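Local coordinates for probable spore coat polysaccharide biosynthesis protein E (Chromobacterium violaceum ATCC 12472, PDB 3G8R) that probably makes N-acylneuraminate 9-phosphate or a related sialic-acid-type sugar, through the zinc-binding barrel domain that forms the larger part of this chain, at residues I95-D100 with K116-S121; A140-A145 with L164-C169. All blocks are in the same frame, centred on the assembly; numbering follows the deposited sequence.

Contacts 1 and 2 join successive pairs of neighbouring strands in the parallel eight-stranded barrel of the NeuB family, and their centres lie 11 Å apart. Strands 114-117 and 138-141 are themselves adjacent, so the backbone bond from Ser141 N to Ile117 O (2.9 Å) ties the two contacts into one sheet. Inside the barrel a probable hydrogen bond of 2.6 Å links Lys116 NZ to Ser141 OG. Both contacts lie near the zinc ion bound by His202 and His225, the side chain of Lys116 about 6 Å and that of Cys169 about 7 Å from the metal. Each also touches the second subunit, through the loops that follow the strands.

Contact 1 of 2, residues I95-D100 with K116-S121; sequences ICTPFD and KIASCS
Strands 93-98 and 114-117 run side by side in the same direction, with Thr97 opposite Lys116 at a CA-CA separation of 4.6 Å. One backbone hydrogen bond joins the two segments, from Lys116 N to Cys96 O at 2.9 Å, with an N-H...O angle of 150°. Beyond it Thr97 CA makes a CA-H...O contact with Lys116 O (3.4 Å), and Pro98 CD also lies near that oxygen. Pro98 has no N-H to offer Lys116 O, so the ladder does not continue there.

Thr97 and Lys116 lie alongside each other and point the same way. With OG1 beside the backbone N (chi1 -50°) and CG2 anti to that N, Thr97 brings OG1 to 3.2 Å from Lys116 CB and sets the methyl against Ala118, CG2 to CB 4.0 Å. The threonine hydroxyl is held by Lys44, while the lysine chain bends repeatedly to carry its amino group to a salt bridge with Glu223 as well as to Ser141, two partners that a long flexible residue can gather within the barrel.

The two strands and helix 101-109 between them form one beta-alpha-beta unit of the TIM barrel. The compact, apolar ring of Pro98 fits against that helix, at Val104 and Ile107.

Past the strand ends, Phe99 reaches the loop 118-121 with the CD1-CE1 side of its ring. Cys120 SG lies in the ring plane, at the edge, 3.8 Å from Phe99 CE1, in a sulfur-aromatic contact, while Ala118 CB approaches Phe99 CE1 obliquely, also at 3.8 Å. The small alanine lets the ring come close, and Ser121 OG stands 3.7 Å from Phe99 CD1. Arg48 adds a cation-pi contact to the ring, and Cys120 O accepts a hydrogen bond from Arg279 of the second subunit.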
loop_
_atom_site.group_PDB
_atom_site.type_symbol
_atom_site.label_atom_id
_atom_site.label_comp_id
_atom_site.label_asym_id
_atom_site.label_seq_id
_atom_site.Cartn_x
_atom_site.Cartn_y
_atom_site.Cartn_z
ATOM N N ILE A 95 10.698 -9.311 -23.949
ATOM C CA ILE A 95 10.632 -10.244 -22.852
ATOM C C ILE A 95 9.864 -11.462 -23.313
ATOM O O ILE A 95 8.904 -11.324 -24.063
ATOM C CB ILE A 95 9.889 -9.617 -21.720
ATOM C CG1 ILE A 95 10.728 -8.491 -21.157
ATOM C CG2 ILE A 95 9.626 -10.626 -20.667
ATOM C CD1 ILE A 95 9.920 -7.488 -20.395
ATOM N N CYS A 96 10.283 -12.650 -22.871
ATOM C CA CYS A 96 9.615 -13.887 -23.297
ATOM C C CYS A 96 9.531 -15.034 -22.258
ATOM O O CYS A 96 10.440 -15.242 -21.445
ATOM C CB CYS A 96 10.228 -14.414 -24.592
ATOM S SG CYS A 96 9.313 -15.855 -25.187
ATOM N N THR A 97 8.426 -15.767 -22.308
ATOM C CA THR A 97 8.217 -16.930 -21.455
ATOM C C THR A 97 8.322 -18.216 -22.267
ATOM O O THR A 97 7.422 -18.542 -23.070
ATOM C CB THR A 97 6.840 -16.900 -20.818
ATOM O OG1 THR A 97 6.640 -15.627 -20.227
ATOM C CG2 THR A 97 6.686 -17.980 -19.768
ATOM N N PRO A 98 9.405 -18.964 -22.040
ATOM C CA PRO A 98 9.587 -20.261 -22.644
ATOM C C PRO A 98 8.847 -21.295 -21.819
ATOM O O PRO A 98 8.718 -21.148 -20.612
ATOM C CB PRO A 98 11.064 -20.490 -22.443
ATOM C CG PRO A 98 11.287 -19.936 -21.071
ATOM C CD PRO A 98 10.408 -18.710 -20.994
ATOM N N PHE A 99 8.390 -22.367 -22.433
ATOM C CA PHE A 99 7.816 -23.439 -21.627
ATOM C C PHE A 99 8.592 -24.715 -21.841
ATOM O O PHE A 99 8.441 -25.654 -21.056
ATOM C CB PHE A 99 6.333 -23.627 -21.942
ATOM C CG PHE A 99 5.498 -22.442 -21.585
ATOM C CD1 PHE A 99 4.738 -22.445 -20.425
ATOM C CD2 PHE A 99 5.491 -21.314 -22.396
ATOM C CE1 PHE A 99 3.972 -21.334 -20.072
ATOM C CE2 PHE A 99 4.743 -20.211 -22.065
ATOM C CZ PHE A 99 3.980 -20.211 -20.893
ATOM N N ASP A 100 9.421 -24.713 -22.899
ATOM C CA ASP A 100 10.264 -25.843 -23.341
ATOM C C ASP A 100 11.699 -25.486 -23.117
ATOM O O ASP A 100 12.039 -24.310 -23.116
ATOM C CB ASP A 100 10.232 -25.972 -24.859
ATOM C CG ASP A 100 8.955 -26.488 -25.369
ATOM O OD1 ASP A 100 8.289 -25.736 -26.100
ATOM O OD2 ASP A 100 8.620 -27.654 -25.080
ATOM N N LYS A 116 10.694 -14.613 -18.662
ATOM C CA LYS A 116 9.676 -14.820 -17.627
ATOM C C LYS A 116 9.515 -16.298 -17.399
ATOM O O LYS A 116 9.487 -17.070 -18.347
ATOM C CB LYS A 116 8.321 -14.214 -17.961
ATOM C CG LYS A 116 7.759 -13.397 -16.808
ATOM C CD LYS A 116 6.861 -14.156 -15.825
ATOM C CE LYS A 116 5.411 -14.185 -16.332
ATOM N NZ LYS A 116 4.383 -14.147 -15.218
ATOM N N ILE A 117 9.438 -16.698 -16.147
ATOM C CA ILE A 117 8.960 -18.017 -15.825
ATOM C C ILE A 117 7.470 -17.960 -15.457
ATOM O O ILE A 117 7.084 -17.261 -14.516
ATOM C CB ILE A 117 9.744 -18.566 -14.641
ATOM C CG1 ILE A 117 11.213 -18.681 -15.019
ATOM C CG2 ILE A 117 9.159 -19.913 -14.136
ATOM C CD1 ILE A 117 12.085 -19.246 -13.899
ATOM N N ALA A 118 6.627 -18.690 -16.164
ATOM C CA ALA A 118 5.226 -18.771 -15.775
ATOM C C ALA A 118 5.042 -19.536 -14.460
ATOM O O ALA A 118 5.876 -20.352 -14.069
ATOM C CB ALA A 118 4.420 -19.430 -16.868
ATOM N N SER A 119 3.928 -19.293 -13.791
ATOM C CA SER A 119 3.676 -19.912 -12.501
ATOM C C SER A 119 3.567 -21.409 -12.623
ATOM O O SER A 119 3.825 -22.120 -11.660
ATOM C CB SER A 119 2.377 -19.373 -11.892
ATOM O OG SER A 119 1.949 -18.222 -12.593
ATOM N N CYS A 120 3.149 -21.882 -13.797
ATOM C CA CYS A 120 2.935 -23.319 -14.046
ATOM C C CYS A 120 4.266 -24.032 -14.179
ATOM O O CYS A 120 4.423 -25.187 -13.730
ATOM C CB CYS A 120 2.086 -23.541 -15.297
ATOM S SG CYS A 120 2.740 -22.751 -16.781
ATOM N N SER A 121 5.231 -23.333 -14.777
ATOM C CA SER A 121 6.567 -23.862 -14.935
ATOM C C SER A 121 7.417 -23.491 -13.747
ATOM O O SER A 121 8.619 -23.769 -13.752
ATOM C CB SER A 121 7.230 -23.278 -16.170
ATOM O OG SER A 121 6.278 -22.907 -17.142
#

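Contact 2 of 2, residues A140-A145 with L164-C169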
loop_
_atom_site.group_PDB
_atom_site.type_symbol
_atom_site.label_atom_id
_atom_site.label_comp_id
_atom_site.label_asym_id
_atom_site.label_seq_id
_atom_site.Cartn_x
_atom_site.Cartn_y
_atom_site.Cartn_z
ATOM N N ALA A 140 9.994 -14.355 -12.324
ATOM C CA ALA A 140 9.353 -15.605 -12.015
ATOM C C ALA A 140 8.007 -15.372 -11.365
ATOM O O ALA A 140 7.861 -14.560 -10.471
ATOM C CB ALA A 140 10.251 -16.414 -11.112
ATOM N N SER A 141 6.987 -16.056 -11.828
ATOM C CA SER A 141 5.703 -15.829 -11.186
ATOM C C SER A 141 5.443 -16.982 -10.277
ATOM O O SER A 141 5.862 -18.094 -10.568
ATOM C CB SER A 141 4.589 -15.686 -12.201
ATOM O OG SER A 141 4.567 -14.371 -12.635
ATOM N N THR A 142 4.696 -16.727 -9.222
ATOM C CA THR A 142 4.636 -17.645 -8.097
ATOM C C THR A 142 3.183 -18.080 -7.676
ATOM O O THR A 142 2.997 -18.675 -6.618
ATOM C CB THR A 142 5.407 -16.992 -6.927
ATOM O OG1 THR A 142 4.912 -17.499 -5.691
ATOM C CG2 THR A 142 5.161 -15.510 -6.896
ATOM N N ALA A 143 2.165 -17.819 -8.491
ATOM C CA ALA A 143 0.812 -18.282 -8.151
ATOM C C ALA A 143 0.736 -19.709 -7.580
ATOM O O ALA A 143 1.177 -20.660 -8.187
ATOM C CB ALA A 143 -0.108 -18.153 -9.323
ATOM N N GLY A 144 0.177 -19.859 -6.394
ATOM C CA GLY A 144 0.073 -21.174 -5.771
ATOM C C GLY A 144 1.388 -21.921 -5.611
ATOM O O GLY A 144 1.388 -23.161 -5.581
ATOM N N ALA A 145 2.505 -21.199 -5.526
ATOM C CA ALA A 145 3.784 -21.843 -5.240
ATOM C C ALA A 145 3.893 -21.988 -3.744
ATOM O O ALA A 145 3.564 -21.054 -3.009
ATOM C CB ALA A 145 4.932 -21.004 -5.743
ATOM N N LEU A 164 17.232 -11.591 -10.266
ATOM C CA LEU A 164 15.894 -12.193 -10.151
ATOM C C LEU A 164 14.806 -11.202 -9.794
ATOM O O LEU A 164 15.060 -10.188 -9.150
ATOM C CB LEU A 164 15.917 -13.361 -9.181
ATOM C CG LEU A 164 14.748 -14.325 -9.040
ATOM C CD1 LEU A 164 14.051 -14.732 -10.380
ATOM C CD2 LEU A 164 15.281 -15.537 -8.292
ATOM N N THR A 165 13.598 -11.488 -10.255
ATOM C CA THR A 165 12.425 -10.708 -9.932
ATOM C C THR A 165 11.362 -11.709 -9.667
ATOM O O THR A 165 11.191 -12.629 -10.445
ATOM C CB THR A 165 12.054 -9.829 -11.108
ATOM O OG1 THR A 165 13.123 -8.889 -11.296
ATOM C CG2 THR A 165 10.772 -9.071 -10.881
ATOM N N ILE A 166 10.640 -11.545 -8.572
ATOM C CA ILE A 166 9.608 -12.483 -8.197
ATOM C C ILE A 166 8.211 -11.837 -8.168
ATOM O O ILE A 166 8.055 -10.743 -7.604
ATOM C CB ILE A 166 10.006 -13.061 -6.880
ATOM C CG1 ILE A 166 10.892 -14.263 -7.167
ATOM C CG2 ILE A 166 8.786 -13.445 -6.025
ATOM C CD1 ILE A 166 10.862 -15.293 -6.086
HETATM N N MSE A 167 7.197 -12.455 -8.783
HETATM C CA MSE A 167 5.943 -11.692 -8.953
HETATM C C MSE A 167 4.763 -12.308 -8.270
HETATM O O MSE A 167 4.548 -13.464 -8.342
HETATM C CB MSE A 167 5.567 -11.454 -10.413
HETATM C CG MSE A 167 6.681 -11.074 -11.368
HETATM SE SE MSE A 167 6.819 -9.357 -11.832
HETATM C CE MSE A 167 5.329 -9.101 -12.826
ATOM N N HIS A 168 3.967 -11.520 -7.601
ATOM C CA HIS A 168 2.741 -12.068 -7.076
ATOM C C HIS A 168 1.820 -12.267 -8.274
ATOM O O HIS A 168 1.826 -11.471 -9.209
ATOM C CB HIS A 168 2.133 -11.166 -5.997
ATOM C CG HIS A 168 0.712 -11.489 -5.686
ATOM N ND1 HIS A 168 0.324 -12.692 -5.134
ATOM C CD2 HIS A 168 -0.427 -10.771 -5.859
ATOM C CE1 HIS A 168 -0.987 -12.700 -4.982
ATOM N NE2 HIS A 168 -1.464 -11.537 -5.388
ATOM N N CYS A 169 1.112 -13.384 -8.297
ATOM C CA CYS A 169 -0.030 -13.476 -9.148
ATOM C C CYS A 169 -0.960 -14.572 -8.703
ATOM O O CYS A 169 -0.606 -15.428 -7.906
ATOM C CB CYS A 169 0.345 -13.601 -10.631
ATOM S SG CYS A 169 1.014 -15.138 -11.173
#
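Cys169 holds SG between its backbone N and carbonyl carbon (chi1 73°), which brings the sulfur to Ala143 CB at 3.7 Å and Ser141 CB at 3.8 Å. Ser141 turns OG beside its own backbone N (chi1 -84°), where it passes Met167 CB at 3.8 Å. Met167, a selenomethionine here, bends away after CG toward Val221 and Glu223.

The parallel strands 138-141 and 164-168 are joined by two backbone hydrogen bonds, Ala140 N to Thr165 O and Met167 N to Ala140 O, each 2.8 Å long. Ala140 and Ile166 face the helical layer, where Ile166 packs on Val154 of helix 147-158, which connects the two strands; a methyl suffices for Ala140, whose CB meets Leu164 CD1 at 4.2 Å. After the strand, the chain enters a type II turn from Thr142 to Ala145, with Ala143 still against Cys169.

Small Ser141 and Ala143 allow the thiol to sit close against the strand end, while the serine hydroxyl, together with Glu223, probably helps fix the amino group of Lys116 near the zinc site.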